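Local atomic coordinates of blue (Type 1) copper domain protein (Nitrosopumilus maritimus, PDB entry 5FC9), a protein that binds copper in an open, mononuclear type 1 cupredoxin site and, as in related proteins, probably takes part in electron transfer. Residues G9-T14 / D38-N43; L24-G29 / G90-S95; T31-N36 / G65-H70; N43-D48 / K79-F84. One frame throughout, in Å; residues are numbered along the deposited sequence.

Contact 1 (G9-T14 / D38-N43); sequences GNYDVT and DSVPHN. With CU (copper (II) ion), chain E.
The carboxylate of Asp38 takes up N-H groups from the type I beta turn formed by Gly9 to Asp12, and most of the polar contacts between the two loops centre on it. Gly9 N gives its hydrogen to Asp38 OD1 over 2.9 Å, and Ser39 N donates to the same oxygen from the opposite face of the carboxylate plane. Asp38 OD2 accepts a weak bond from Tyr11 N at 3.2 Å and a much straighter one from His42 NE2 at 2.7 Å, 169° at the hydrogen and close to the plane of the imidazole. With one nitrogen tied to the carboxylate, the rotation of the ring is fixed and the other, His42 ND1, can sit on copper at 2.0 Å; the negative charge would probably make the imidazole a stronger electron donor.

Asn10 comes obliquely to the CE1 side of the same ring. With CG anti to the backbone N (chi1 -179°), its OD1 lies 3.1 Å from His42 CE1, the amide plane turned 79° from the ring plane. Asn10 OD1 also receives a hydrogen from a water bound to the copper, while ND2 is held by Gly17 O.

The Tyr11 side chain adds the apolar contact and a ring edge. Tyr11 CB packs on Val40 CG2 at 3.8 Å, and the ring brings the edge at CD1 within 3.4 Å of Asp38 OD2. Its hydroxyl is engaged by Ser39 of the second subunit. A histidine ligand steadied by a second-shell carboxylate, beside a water-bearing metal, characterises this open type 1 copper site.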
loop_
_atom_site.group_PDB
_atom_site.type_symbol
_atom_site.label_atom_id
_atom_site.label_comp_id
_atom_site.label_asym_id
_atom_site.label_seq_id
_atom_site.Cartn_x
_atom_site.Cartn_y
_atom_site.Cartn_z
ATOM N N GLY A 9 -7.226 7.637 -11.998
ATOM C CA GLY A 9 -6.689 6.647 -11.080
ATOM C C GLY A 9 -5.600 7.157 -10.161
ATOM O O GLY A 9 -5.048 6.395 -9.362
ATOM N N ASN A 10 -5.275 8.438 -10.267
ATOM C CA ASN A 10 -4.306 9.049 -9.362
ATOM C C ASN A 10 -4.764 8.987 -7.895
ATOM O O ASN A 10 -3.942 8.983 -6.972
ATOM C CB ASN A 10 -4.039 10.500 -9.811
ATOM C CG ASN A 10 -3.010 11.211 -8.939
ATOM O OD1 ASN A 10 -3.372 11.950 -8.024
ATOM N ND2 ASN A 10 -1.724 10.969 -9.208
ATOM N N TYR A 11 -6.072 8.907 -7.662
ATOM C CA TYR A 11 -6.580 8.771 -6.295
ATOM C C TYR A 11 -6.240 7.416 -5.648
ATOM O O TYR A 11 -6.382 7.260 -4.441
ATOM C CB TYR A 11 -8.103 8.963 -6.259
ATOM C CG TYR A 11 -8.872 7.945 -7.068
ATOM C CD1 TYR A 11 -9.207 8.195 -8.390
ATOM C CD2 TYR A 11 -9.257 6.731 -6.511
ATOM C CE1 TYR A 11 -9.903 7.270 -9.143
ATOM C CE2 TYR A 11 -9.962 5.802 -7.255
ATOM C CZ TYR A 11 -10.274 6.073 -8.569
ATOM O OH TYR A 11 -10.980 5.159 -9.324
ATOM N N ASP A 12 -5.831 6.458 -6.471
ATOM C CA ASP A 12 -5.513 5.096 -6.021
ATOM C C ASP A 12 -4.315 5.144 -5.063
ATOM O O ASP A 12 -3.394 5.945 -5.250
ATOM C CB ASP A 12 -5.226 4.226 -7.253
ATOM C CG ASP A 12 -5.260 2.735 -6.980
ATOM O OD1 ASP A 12 -5.273 2.307 -5.807
ATOM O OD2 ASP A 12 -5.220 2.007 -7.993
ATOM N N VAL A 13 -4.340 4.304 -4.027
ATOM C CA VAL A 13 -3.234 4.247 -3.067
ATOM C C VAL A 13 -2.262 3.162 -3.517
ATOM O O VAL A 13 -2.232 2.055 -2.961
ATOM C CB VAL A 13 -3.728 3.967 -1.628
ATOM C CG1 VAL A 13 -2.590 4.103 -0.639
ATOM C CG2 VAL A 13 -4.870 4.921 -1.249
ATOM N N THR A 14 -1.488 3.471 -4.556
ATOM C CA THR A 14 -0.577 2.489 -5.120
ATOM C C THR A 14 0.383 3.203 -6.050
ATOM O O THR A 14 0.347 4.436 -6.148
ATOM C CB THR A 14 -1.340 1.364 -5.865
ATOM O OG1 THR A 14 -0.442 0.298 -6.187
ATOM C CG2 THR A 14 -1.974 1.899 -7.148
ATOM N N ASP A 38 -8.196 13.206 -13.845
ATOM C CA ASP A 38 -8.797 12.223 -12.945
ATOM C C ASP A 38 -10.269 12.552 -12.677
ATOM O O ASP A 38 -10.739 13.655 -12.975
ATOM C CB ASP A 38 -8.004 12.179 -11.629
ATOM C CG ASP A 38 -8.119 10.848 -10.908
ATOM O OD1 ASP A 38 -8.867 9.959 -11.379
ATOM O OD2 ASP A 38 -7.459 10.714 -9.857
ATOM N N SER A 39 -10.990 11.601 -12.093
ATOM C CA SER A 39 -12.417 11.742 -11.826
ATOM C C SER A 39 -12.749 12.239 -10.425
ATOM O O SER A 39 -13.910 12.158 -9.995
ATOM C CB SER A 39 -13.116 10.397 -12.048
ATOM O OG SER A 39 -12.580 9.425 -11.151
ATOM N N VAL A 40 -11.739 12.723 -9.702
ATOM C CA VAL A 40 -11.939 13.332 -8.388
ATOM C C VAL A 40 -11.126 14.625 -8.314
ATOM O O VAL A 40 -10.203 14.819 -9.102
ATOM C CB VAL A 40 -11.523 12.392 -7.222
ATOM C CG1 VAL A 40 -12.329 11.086 -7.264
ATOM C CG2 VAL A 40 -10.022 12.127 -7.235
ATOM N N PRO A 41 -11.465 15.515 -7.364
ATOM C CA PRO A 41 -10.650 16.732 -7.238
ATOM C C PRO A 41 -9.215 16.448 -6.798
ATOM O O PRO A 41 -8.956 15.483 -6.064
ATOM C CB PRO A 41 -11.386 17.540 -6.162
ATOM C CG PRO A 41 -12.764 16.991 -6.127
ATOM C CD PRO A 41 -12.632 15.540 -6.467
ATOM N N HIS A 42 -8.297 17.299 -7.253
ATOM C CA HIS A 42 -6.908 17.249 -6.838
ATOM C C HIS A 42 -6.430 18.653 -6.598
ATOM O O HIS A 42 -7.087 19.601 -6.996
ATOM C CB HIS A 42 -6.043 16.583 -7.903
ATOM C CG HIS A 42 -6.268 15.110 -8.015
ATOM N ND1 HIS A 42 -5.910 14.227 -7.021
ATOM C CD2 HIS A 42 -6.812 14.365 -9.004
ATOM C CE1 HIS A 42 -6.226 12.996 -7.389
ATOM N NE2 HIS A 42 -6.772 13.053 -8.591
ATOM N N ASN A 43 -5.290 18.793 -5.944
ATOM C CA ASN A 43 -4.626 20.089 -5.957
ATOM C C ASN A 43 -3.123 19.883 -6.090
ATOM O O ASN A 43 -2.624 18.753 -6.053
ATOM C CB ASN A 43 -4.988 20.920 -4.710
ATOM C CG ASN A 43 -4.603 20.241 -3.415
ATOM O OD1 ASN A 43 -3.447 19.901 -3.204
ATOM N ND2 ASN A 43 -5.575 20.041 -2.540
HETATM CU CU CU E . -4.923 14.374 -5.314
HETATM O O HOH W 1 -2.985 13.668 -6.197
#

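Contact 2 (L24-G29 / G90-S95)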
loop_
_atom_site.group_PDB
_atom_site.type_symbol
_atom_site.label_atom_id
_atom_site.label_comp_id
_atom_site.label_asym_id
_atom_site.label_seq_id
_atom_site.Cartn_x
_atom_site.Cartn_y
_atom_site.Cartn_z
ATOM N N LEU A 24 9.313 16.513 -14.180
ATOM C CA LEU A 24 9.281 17.331 -15.385
ATOM C C LEU A 24 10.552 18.159 -15.450
ATOM O O LEU A 24 10.792 18.976 -14.568
ATOM C CB LEU A 24 8.048 18.239 -15.389
ATOM C CG LEU A 24 7.965 19.192 -16.587
ATOM C CD1 LEU A 24 7.620 18.423 -17.843
ATOM C CD2 LEU A 24 6.969 20.332 -16.337
ATOM N N GLU A 25 11.376 17.917 -16.469
ATOM C CA GLU A 25 12.596 18.698 -16.676
ATOM C C GLU A 25 12.339 19.858 -17.639
ATOM O O GLU A 25 11.922 19.653 -18.776
ATOM C CB GLU A 25 13.721 17.804 -17.205
ATOM C CG GLU A 25 14.171 16.758 -16.200
ATOM C CD GLU A 25 15.090 15.709 -16.794
ATOM O OE1 GLU A 25 14.749 15.147 -17.854
ATOM O OE2 GLU A 25 16.153 15.443 -16.192
ATOM N N ILE A 26 12.591 21.073 -17.170
ATOM C CA ILE A 26 12.333 22.278 -17.962
ATOM C C ILE A 26 13.462 23.285 -17.817
ATOM O O ILE A 26 14.123 23.339 -16.783
ATOM C CB ILE A 26 11.016 22.982 -17.550
ATOM C CG1 ILE A 26 11.000 23.232 -16.040
ATOM C CG2 ILE A 26 9.804 22.173 -17.982
ATOM C CD1 ILE A 26 10.051 24.307 -15.602
ATOM N N PRO A 27 13.682 24.098 -18.858
ATOM C CA PRO A 27 14.587 25.239 -18.711
ATOM C C PRO A 27 13.934 26.355 -17.904
ATOM O O PRO A 27 12.711 26.452 -17.855
ATOM C CB PRO A 27 14.845 25.675 -20.157
ATOM C CG PRO A 27 13.658 25.204 -20.911
ATOM C CD PRO A 27 13.222 23.926 -20.247
ATOM N N VAL A 28 14.756 27.187 -17.275
ATOM C CA VAL A 28 14.280 28.280 -16.434
ATOM C C VAL A 28 13.404 29.256 -17.226
ATOM O O VAL A 28 13.648 29.492 -18.406
ATOM C CB VAL A 28 15.485 29.013 -15.792
ATOM C CG1 VAL A 28 16.459 29.482 -16.865
ATOM C CG2 VAL A 28 15.030 30.161 -14.934
ATOM N N GLY A 29 12.358 29.775 -16.586
ATOM C CA GLY A 29 11.440 30.706 -17.221
ATOM C C GLY A 29 10.227 30.056 -17.866
ATOM O O GLY A 29 9.362 30.746 -18.398
ATOM N N GLY A 90 5.400 14.643 -6.716
ATOM C CA GLY A 90 6.143 14.757 -7.955
ATOM C C GLY A 90 7.218 15.827 -7.879
ATOM O O GLY A 90 7.382 16.479 -6.845
ATOM N N LEU A 91 7.943 15.983 -8.978
ATOM C CA LEU A 91 9.042 16.934 -9.076
ATOM C C LEU A 91 8.951 17.790 -10.320
ATOM O O LEU A 91 8.515 17.337 -11.376
ATOM C CB LEU A 91 10.388 16.209 -9.098
ATOM C CG LEU A 91 10.699 15.260 -7.952
ATOM C CD1 LEU A 91 11.988 14.554 -8.263
ATOM C CD2 LEU A 91 10.859 16.068 -6.703
ATOM N N VAL A 92 9.409 19.032 -10.189
ATOM C CA VAL A 92 9.754 19.862 -11.333
ATOM C C VAL A 92 11.228 20.219 -11.188
ATOM O O VAL A 92 11.632 20.788 -10.173
ATOM C CB VAL A 92 8.905 21.142 -11.408
ATOM C CG1 VAL A 92 9.326 22.004 -12.601
ATOM C CG2 VAL A 92 7.425 20.810 -11.483
ATOM N N THR A 93 12.023 19.852 -12.184
ATOM C CA THR A 93 13.454 20.092 -12.136
ATOM C C THR A 93 13.809 21.161 -13.153
ATOM O O THR A 93 13.716 20.934 -14.361
ATOM C CB THR A 93 14.246 18.808 -12.403
ATOM O OG1 THR A 93 13.932 17.845 -11.388
ATOM C CG2 THR A 93 15.746 19.091 -12.379
ATOM N N VAL A 94 14.203 22.322 -12.639
ATOM C CA VAL A 94 14.466 23.497 -13.446
ATOM C C VAL A 94 15.966 23.741 -13.554
ATOM O O VAL A 94 16.658 23.850 -12.537
ATOM C CB VAL A 94 13.788 24.730 -12.845
ATOM C CG1 VAL A 94 13.910 25.906 -13.794
ATOM C CG2 VAL A 94 12.320 24.432 -12.545
ATOM N N SER A 95 16.471 23.816 -14.781
ATOM C CA SER A 95 17.896 24.054 -14.987
ATOM C C SER A 95 18.143 25.204 -15.964
ATOM O O SER A 95 19.244 25.751 -16.015
ATOM C CB SER A 95 18.583 22.779 -15.482
ATOM O OG SER A 95 17.924 22.246 -16.611
ATOM O OXT SER A 95 17.257 25.624 -16.714
#
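The C-terminal carboxylate of Ser95 is the flat group that meets the other segment: its OXT takes the hydrogen of Val28 N at 3.0 Å and has Pro27 CA beside it. Of the two faces of the sheet, Leu24, Ile26, Val92 and Val94 lie on one, Glu25 and Thr93 on the other. Strands 24-26 and 90-94 run parallel, with 15° between their directions and axes 4.8 Å apart, and lie at one edge of the four-stranded sheet in this cupredoxin beta-sandwich, 23-26 outermost.

The parallel pairing is read from alternating backbone bonds. Leu24 N donates to Leu91 O, Thr93 N to Leu24 O at 2.8 Å, Ile26 N to Thr93 O, and Ser95 N to Ile26 O at 3.1 Å. CA-H...O contacts, such as Glu25 CA to Thr93 O, fill the intervals of this ladder.

On the aliphatic face, Ile26 does most of the touching. Its CG1 branch stands between the backbone N and the carbonyl carbon (chi1 53°), which carries CD1 over the neighbouring strand to a place 3.9 Å from Val92 CG1, with Val94 CG2 about as near. This face belongs to the core of the sandwich, since Val32, Trp34 and Phe72 of the opposing sheet pack on it. On the opposite face, Glu25 and Thr93 meet their counterparts Thr93 and Glu25 of the third subunit, and Thr93 OG1 is bonded to Asn23 OD1.

Beyond the last bridge, Val94 CG1 rests 3.6 Å from Val28 CA.

Contact 3 (T31-N36 / G65-H70)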
loop_
_atom_site.group_PDB
_atom_site.type_symbol
_atom_site.label_atom_id
_atom_site.label_comp_id
_atom_site.label_asym_id
_atom_site.label_seq_id
_atom_site.Cartn_x
_atom_site.Cartn_y
_atom_site.Cartn_z
ATOM N N THR A 31 6.670 28.122 -18.396
ATOM C CA THR A 31 5.346 28.014 -17.812
ATOM C C THR A 31 4.924 26.547 -17.813
ATOM O O THR A 31 4.842 25.919 -18.872
ATOM C CB THR A 31 4.301 28.849 -18.587
ATOM O OG1 THR A 31 4.614 30.243 -18.464
ATOM C CG2 THR A 31 2.904 28.602 -18.032
ATOM N N VAL A 32 4.683 26.007 -16.618
ATOM C CA VAL A 32 4.251 24.622 -16.467
ATOM C C VAL A 32 2.739 24.562 -16.271
ATOM O O VAL A 32 2.178 25.346 -15.511
ATOM C CB VAL A 32 4.958 23.948 -15.273
ATOM C CG1 VAL A 32 4.382 22.551 -15.022
ATOM C CG2 VAL A 32 6.443 23.879 -15.537
ATOM N N THR A 33 2.079 23.645 -16.978
ATOM C CA THR A 33 0.635 23.495 -16.864
ATOM C C THR A 33 0.265 22.101 -16.373
ATOM O O THR A 33 0.600 21.110 -17.019
ATOM C CB THR A 33 -0.072 23.740 -18.212
ATOM O OG1 THR A 33 0.288 25.037 -18.706
ATOM C CG2 THR A 33 -1.583 23.673 -18.042
ATOM N N TRP A 34 -0.418 22.047 -15.239
ATOM C CA TRP A 34 -0.997 20.793 -14.749
ATOM C C TRP A 34 -2.434 20.672 -15.220
ATOM O O TRP A 34 -3.175 21.652 -15.182
ATOM C CB TRP A 34 -0.998 20.721 -13.219
ATOM C CG TRP A 34 0.316 20.465 -12.534
ATOM C CD1 TRP A 34 0.769 19.261 -12.053
ATOM C CD2 TRP A 34 1.303 21.435 -12.173
ATOM N NE1 TRP A 34 1.988 19.423 -11.441
ATOM C CE2 TRP A 34 2.345 20.749 -11.507
ATOM C CE3 TRP A 34 1.426 22.818 -12.369
ATOM C CZ2 TRP A 34 3.477 21.391 -11.029
ATOM C CZ3 TRP A 34 2.559 23.458 -11.890
ATOM C CH2 TRP A 34 3.570 22.742 -11.237
ATOM N N THR A 35 -2.844 19.470 -15.620
ATOM C CA THR A 35 -4.237 19.233 -15.954
ATOM C C THR A 35 -4.750 18.069 -15.118
ATOM O O THR A 35 -4.087 17.036 -15.039
ATOM C CB THR A 35 -4.425 18.912 -17.444
ATOM O OG1 THR A 35 -3.969 20.026 -18.225
ATOM C CG2 THR A 35 -5.890 18.666 -17.755
ATOM N N ASN A 36 -5.913 18.241 -14.501
ATOM C CA ASN A 36 -6.545 17.128 -13.797
ATOM C C ASN A 36 -7.414 16.285 -14.734
ATOM O O ASN A 36 -8.522 16.685 -15.078
ATOM C CB ASN A 36 -7.390 17.626 -12.623
ATOM C CG ASN A 36 -7.952 16.475 -11.789
ATOM O OD1 ASN A 36 -7.543 15.339 -11.977
ATOM N ND2 ASN A 36 -8.887 16.764 -10.884
ATOM N N GLY A 65 -10.772 18.176 -15.481
ATOM C CA GLY A 65 -10.564 19.032 -16.641
ATOM C C GLY A 65 -9.905 20.361 -16.340
ATOM O O GLY A 65 -9.459 21.047 -17.268
ATOM N N ASP A 66 -9.841 20.728 -15.062
ATOM C CA ASP A 66 -9.224 22.000 -14.666
ATOM C C ASP A 66 -7.717 21.980 -14.829
ATOM O O ASP A 66 -7.067 20.927 -14.780
ATOM C CB ASP A 66 -9.551 22.357 -13.211
ATOM C CG ASP A 66 -10.922 22.954 -13.047
ATOM O OD1 ASP A 66 -11.579 23.233 -14.077
ATOM O OD2 ASP A 66 -11.334 23.161 -11.887
ATOM N N ARG A 67 -7.170 23.178 -14.986
ATOM C CA ARG A 67 -5.746 23.363 -15.200
ATOM C C ARG A 67 -5.180 24.335 -14.187
ATOM O O ARG A 67 -5.900 25.179 -13.645
ATOM C CB ARG A 67 -5.480 23.862 -16.621
ATOM C CG ARG A 67 -5.903 22.868 -17.687
ATOM C CD ARG A 67 -5.300 23.167 -19.045
ATOM N NE ARG A 67 -5.180 21.938 -19.827
ATOM C CZ ARG A 67 -6.038 21.551 -20.766
ATOM N NH1 ARG A 67 -7.087 22.307 -21.070
ATOM N NH2 ARG A 67 -5.839 20.408 -21.409
ATOM N N PHE A 68 -3.888 24.196 -13.923
ATOM C CA PHE A 68 -3.172 25.110 -13.037
ATOM C C PHE A 68 -1.814 25.400 -13.643
ATOM O O PHE A 68 -1.138 24.492 -14.124
ATOM C CB PHE A 68 -3.023 24.511 -11.633
ATOM C CG PHE A 68 -2.085 25.286 -10.743
ATOM C CD1 PHE A 68 -2.436 26.544 -10.272
ATOM C CD2 PHE A 68 -0.859 24.748 -10.377
ATOM C CE1 PHE A 68 -1.570 27.257 -9.445
ATOM C CE2 PHE A 68 0.012 25.452 -9.561
ATOM C CZ PHE A 68 -0.346 26.710 -9.096
ATOM N N GLU A 69 -1.417 26.672 -13.644
ATOM C CA GLU A 69 -0.151 27.058 -14.255
ATOM C C GLU A 69 0.766 27.750 -13.257
ATOM O O GLU A 69 0.305 28.456 -12.362
ATOM C CB GLU A 69 -0.384 27.980 -15.457
ATOM C CG GLU A 69 -1.147 27.324 -16.600
ATOM C CD GLU A 69 -0.977 28.053 -17.921
ATOM O OE1 GLU A 69 -0.797 29.290 -17.902
ATOM O OE2 GLU A 69 -1.012 27.384 -18.980
ATOM N N HIS A 70 2.064 27.526 -13.422
ATOM C CA HIS A 70 3.075 28.277 -12.677
ATOM C C HIS A 70 4.315 28.525 -13.532
ATOM O O HIS A 70 4.800 27.623 -14.226
ATOM C CB HIS A 70 3.462 27.537 -11.397
ATOM C CG HIS A 70 4.450 28.275 -10.545
ATOM N ND1 HIS A 70 4.106 29.381 -9.799
ATOM C CD2 HIS A 70 5.764 28.053 -10.308
ATOM C CE1 HIS A 70 5.169 29.813 -9.144
ATOM N NE2 HIS A 70 6.189 29.028 -9.437
#
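Val32, Trp34 and Asn36 each satisfy both backbone N-H and C=O on the segment 65-70. Val32 N and O exchange bonds with His70, the first at 2.9 Å, and Trp34 N and O do the same with Phe68, Trp34 N reaching Phe68 O at 2.8 Å. At the strand end Asn36 N keeps the register on Asp66 O, but Asn36 O takes Gly65 N over 2.7 Å. Thr33 and Thr35, the non-hydrogen-bonded partners of Glu69 and Arg67, turn their backbone groups instead to Ala2 and strand 3-6.

Their hydroxyls are engaged by the neighbouring strand on the face they share with Arg67 and Glu69. Thr33 OG1 (chi1 -56°) and Glu69 CG (chi1 -64°) both stand beside their backbone N; the side chains run side by side, and OG1 donates to Glu69 OE2 at 2.7 Å from above the carboxylate plane. Thr35 OG1 accepts from Arg67 NE at 2.8 Å, tilted from the guanidinium plane; the extended arginine runs alongside the threonine, and its CD brushes Thr33 CG2. Asn36 spends its amide elsewhere, with OD1 on Asp38 N and ND2 on the carbonyls of Val40 and Leu62, and so ties the strand to the loop of the copper ligand His42.

The other face, with Val32, Trp34, Phe68 and His70, is largely aromatic. Trp34 CE3 packs 3.6 Å from Phe68 CD2, their planes inclined at 34°, and Val32 CG1 sits over one face of the indole. His70 has been seen to bind a second copper ion in this protein, although none is bound to this chain. This antiparallel pairing belongs to a sheet of the cupredoxin beta-sandwich.

Contact 4 (N43-D48 / K79-F84); sequences NIQSID and KYYCSF. With CU (copper (II) ion), chain E.
Asn43 CG is set between the backbone N and the carbonyl carbon (chi1 60°), which swings the amide across to Ser83, whereas Cys82 SG stands anti to its own backbone N (chi1 171°), a setting that turns the sulfur toward the copper and Asn43 N. The thiolate binds the metal at 2.2 Å and accepts a straight bond from Asn43 N over 3.3 Å; a weak one comes from Phe84 N. These donors would be expected to draw charge from the sulfur and tune the copper site.

The Asn43 amide uses both ends. OD1 receives Ser83 N at 2.9 Å, and ND2 donates to Ser83 OG at 2.8 Å while lying 3.4 Å above the centre of the Phe84 ring. Such clamping of the cysteine loop by the asparagine that follows the first histidine ligand recurs in cupredoxins. His42, His85 and a water complete the coordination.

Farther along, the segments pair as antiparallel strands, Gln45 and Tyr81 exchanging both backbone bonds. Ile47 places CG2 over one face of the Tyr81 ring, a CH-pi contact of 3.9 Å to the centroid, and Ser83 N lies over the opposite face. Ile44 CD1 touches Tyr80 CE2 at 3.8 Å.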
loop_
_atom_site.group_PDB
_atom_site.type_symbol
_atom_site.label_atom_id
_atom_site.label_comp_id
_atom_site.label_asym_id
_atom_site.label_seq_id
_atom_site.Cartn_x
_atom_site.Cartn_y
_atom_site.Cartn_z
ATOM N N ASN A 43 -5.290 18.793 -5.944
ATOM C CA ASN A 43 -4.626 20.089 -5.957
ATOM C C ASN A 43 -3.123 19.883 -6.090
ATOM O O ASN A 43 -2.624 18.753 -6.053
ATOM C CB ASN A 43 -4.988 20.920 -4.710
ATOM C CG ASN A 43 -4.603 20.241 -3.415
ATOM O OD1 ASN A 43 -3.447 19.901 -3.204
ATOM N ND2 ASN A 43 -5.575 20.041 -2.540
ATOM N N ILE A 44 -2.414 20.987 -6.305
ATOM C CA ILE A 44 -0.976 20.968 -6.492
ATOM C C ILE A 44 -0.367 21.923 -5.473
ATOM O O ILE A 44 -0.623 23.123 -5.521
ATOM C CB ILE A 44 -0.580 21.391 -7.927
ATOM C CG1 ILE A 44 -1.123 20.387 -8.961
ATOM C CG2 ILE A 44 0.933 21.537 -8.047
ATOM C CD1 ILE A 44 -0.563 18.986 -8.826
ATOM N N GLN A 45 0.418 21.394 -4.537
ATOM C CA GLN A 45 1.053 22.240 -3.518
ATOM C C GLN A 45 2.542 21.976 -3.431
ATOM O O GLN A 45 2.966 20.836 -3.231
ATOM C CB GLN A 45 0.435 21.996 -2.137
ATOM C CG GLN A 45 -1.071 22.018 -2.098
ATOM C CD GLN A 45 -1.625 23.396 -2.265
ATOM O OE1 GLN A 45 -1.035 24.366 -1.800
ATOM N NE2 GLN A 45 -2.769 23.503 -2.934
ATOM N N SER A 46 3.340 23.034 -3.525
ATOM C CA SER A 46 4.774 22.914 -3.280
ATOM C C SER A 46 5.001 22.528 -1.814
ATOM O O SER A 46 4.306 23.023 -0.921
ATOM C CB SER A 46 5.481 24.231 -3.627
ATOM O OG SER A 46 4.738 25.319 -3.120
ATOM N N ILE A 47 5.935 21.605 -1.577
ATOM C CA ILE A 47 6.192 21.124 -0.217
ATOM C C ILE A 47 7.669 21.131 0.116
ATOM O O ILE A 47 8.516 21.156 -0.783
ATOM C CB ILE A 47 5.672 19.686 0.008
ATOM C CG1 ILE A 47 6.258 18.727 -1.036
ATOM C CG2 ILE A 47 4.162 19.675 0.022
ATOM C CD1 ILE A 47 6.145 17.232 -0.637
ATOM N N ASP A 48 7.958 21.094 1.418
ATOM C CA ASP A 48 9.323 20.919 1.923
ATOM C C ASP A 48 9.629 19.447 2.169
ATOM O O ASP A 48 8.801 18.589 1.885
ATOM C CB ASP A 48 9.557 21.746 3.212
ATOM C CG ASP A 48 8.656 21.330 4.395
ATOM O OD1 ASP A 48 8.127 20.197 4.434
ATOM O OD2 ASP A 48 8.487 22.154 5.328
ATOM N N LYS A 79 9.748 19.944 -5.225
ATOM C CA LYS A 79 8.801 18.884 -4.881
ATOM C C LYS A 79 7.396 19.457 -4.732
ATOM O O LYS A 79 7.223 20.587 -4.284
ATOM C CB LYS A 79 9.199 18.189 -3.573
ATOM C CG LYS A 79 10.535 17.481 -3.604
ATOM C CD LYS A 79 10.851 16.832 -2.262
ATOM C CE LYS A 79 12.185 17.315 -1.713
ATOM N NZ LYS A 79 12.207 18.787 -1.479
ATOM N N TYR A 80 6.386 18.669 -5.079
ATOM C CA TYR A 80 5.018 19.079 -4.810
ATOM C C TYR A 80 4.156 17.862 -4.547
ATOM O O TYR A 80 4.531 16.747 -4.908
ATOM C CB TYR A 80 4.435 19.885 -5.979
ATOM C CG TYR A 80 4.289 19.070 -7.235
ATOM C CD1 TYR A 80 5.332 18.962 -8.133
ATOM C CD2 TYR A 80 3.104 18.393 -7.511
ATOM C CE1 TYR A 80 5.215 18.197 -9.297
ATOM C CE2 TYR A 80 2.975 17.621 -8.659
ATOM C CZ TYR A 80 4.024 17.526 -9.544
ATOM O OH TYR A 80 3.910 16.770 -10.687
ATOM N N TYR A 81 3.002 18.074 -3.939
ATOM C CA TYR A 81 2.108 16.956 -3.693
ATOM C C TYR A 81 0.666 17.439 -3.869
ATOM O O TYR A 81 0.433 18.570 -4.299
ATOM C CB TYR A 81 2.430 16.361 -2.302
ATOM C CG TYR A 81 1.731 16.921 -1.074
ATOM C CD1 TYR A 81 1.522 16.119 0.038
ATOM C CD2 TYR A 81 1.209 18.215 -1.047
ATOM C CE1 TYR A 81 0.857 16.607 1.167
ATOM C CE2 TYR A 81 0.543 18.696 0.060
ATOM C CZ TYR A 81 0.375 17.894 1.163
ATOM O OH TYR A 81 -0.277 18.380 2.277
ATOM N N CYS A 82 -0.284 16.581 -3.539
ATOM C CA CYS A 82 -1.696 16.923 -3.456
ATOM C C CYS A 82 -2.128 16.756 -2.017
ATOM O O CYS A 82 -1.882 15.703 -1.422
ATOM C CB CYS A 82 -2.531 16.014 -4.366
ATOM S SG CYS A 82 -4.323 16.172 -4.149
ATOM N N SER A 83 -2.776 17.759 -1.434
ATOM C CA SER A 83 -3.101 17.635 -0.018
ATOM C C SER A 83 -4.191 16.577 0.236
ATOM O O SER A 83 -4.321 16.066 1.356
ATOM C CB SER A 83 -3.500 18.996 0.575
ATOM O OG SER A 83 -4.745 19.453 0.076
ATOM N N PHE A 84 -4.958 16.229 -0.800
ATOM C CA PHE A 84 -5.968 15.185 -0.662
ATOM C C PHE A 84 -5.355 13.794 -0.761
ATOM O O PHE A 84 -5.860 12.831 -0.178
ATOM C CB PHE A 84 -7.042 15.313 -1.737
ATOM C CG PHE A 84 -7.662 16.675 -1.832
ATOM C CD1 PHE A 84 -7.882 17.439 -0.702
ATOM C CD2 PHE A 84 -8.038 17.176 -3.061
ATOM C CE1 PHE A 84 -8.459 18.694 -0.806
ATOM C CE2 PHE A 84 -8.620 18.425 -3.173
ATOM C CZ PHE A 84 -8.824 19.186 -2.040
HETATM CU CU CU E . -4.923 14.374 -5.314
HETATM O O HOH W 1 -2.985 13.668 -6.197
#

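In the fold
Contacts 1 and 4 share Asn43, follow one another along the chain and supply His42 and Cys82 to one copper ion, their centres about 13 Å apart. Contact 3 belongs to the three-stranded sheet, contacts 2 and 4 to the four-stranded one, where strands 76-81 and 89-94 are neighbours. The sheets pack through Val32 on Leu24 and Ile26, and through Trp34 on Tyr80 and Val92, with Ile44 beside it. Contact 2 encloses contacts 3 and 4 along the sequence and lies about 23 Å, centre to centre, from contact 1. The metal thus sits at one end of the sandwich, one ligand loop bridging the two sheets, the other joining neighbouring strands of the four-stranded sheet.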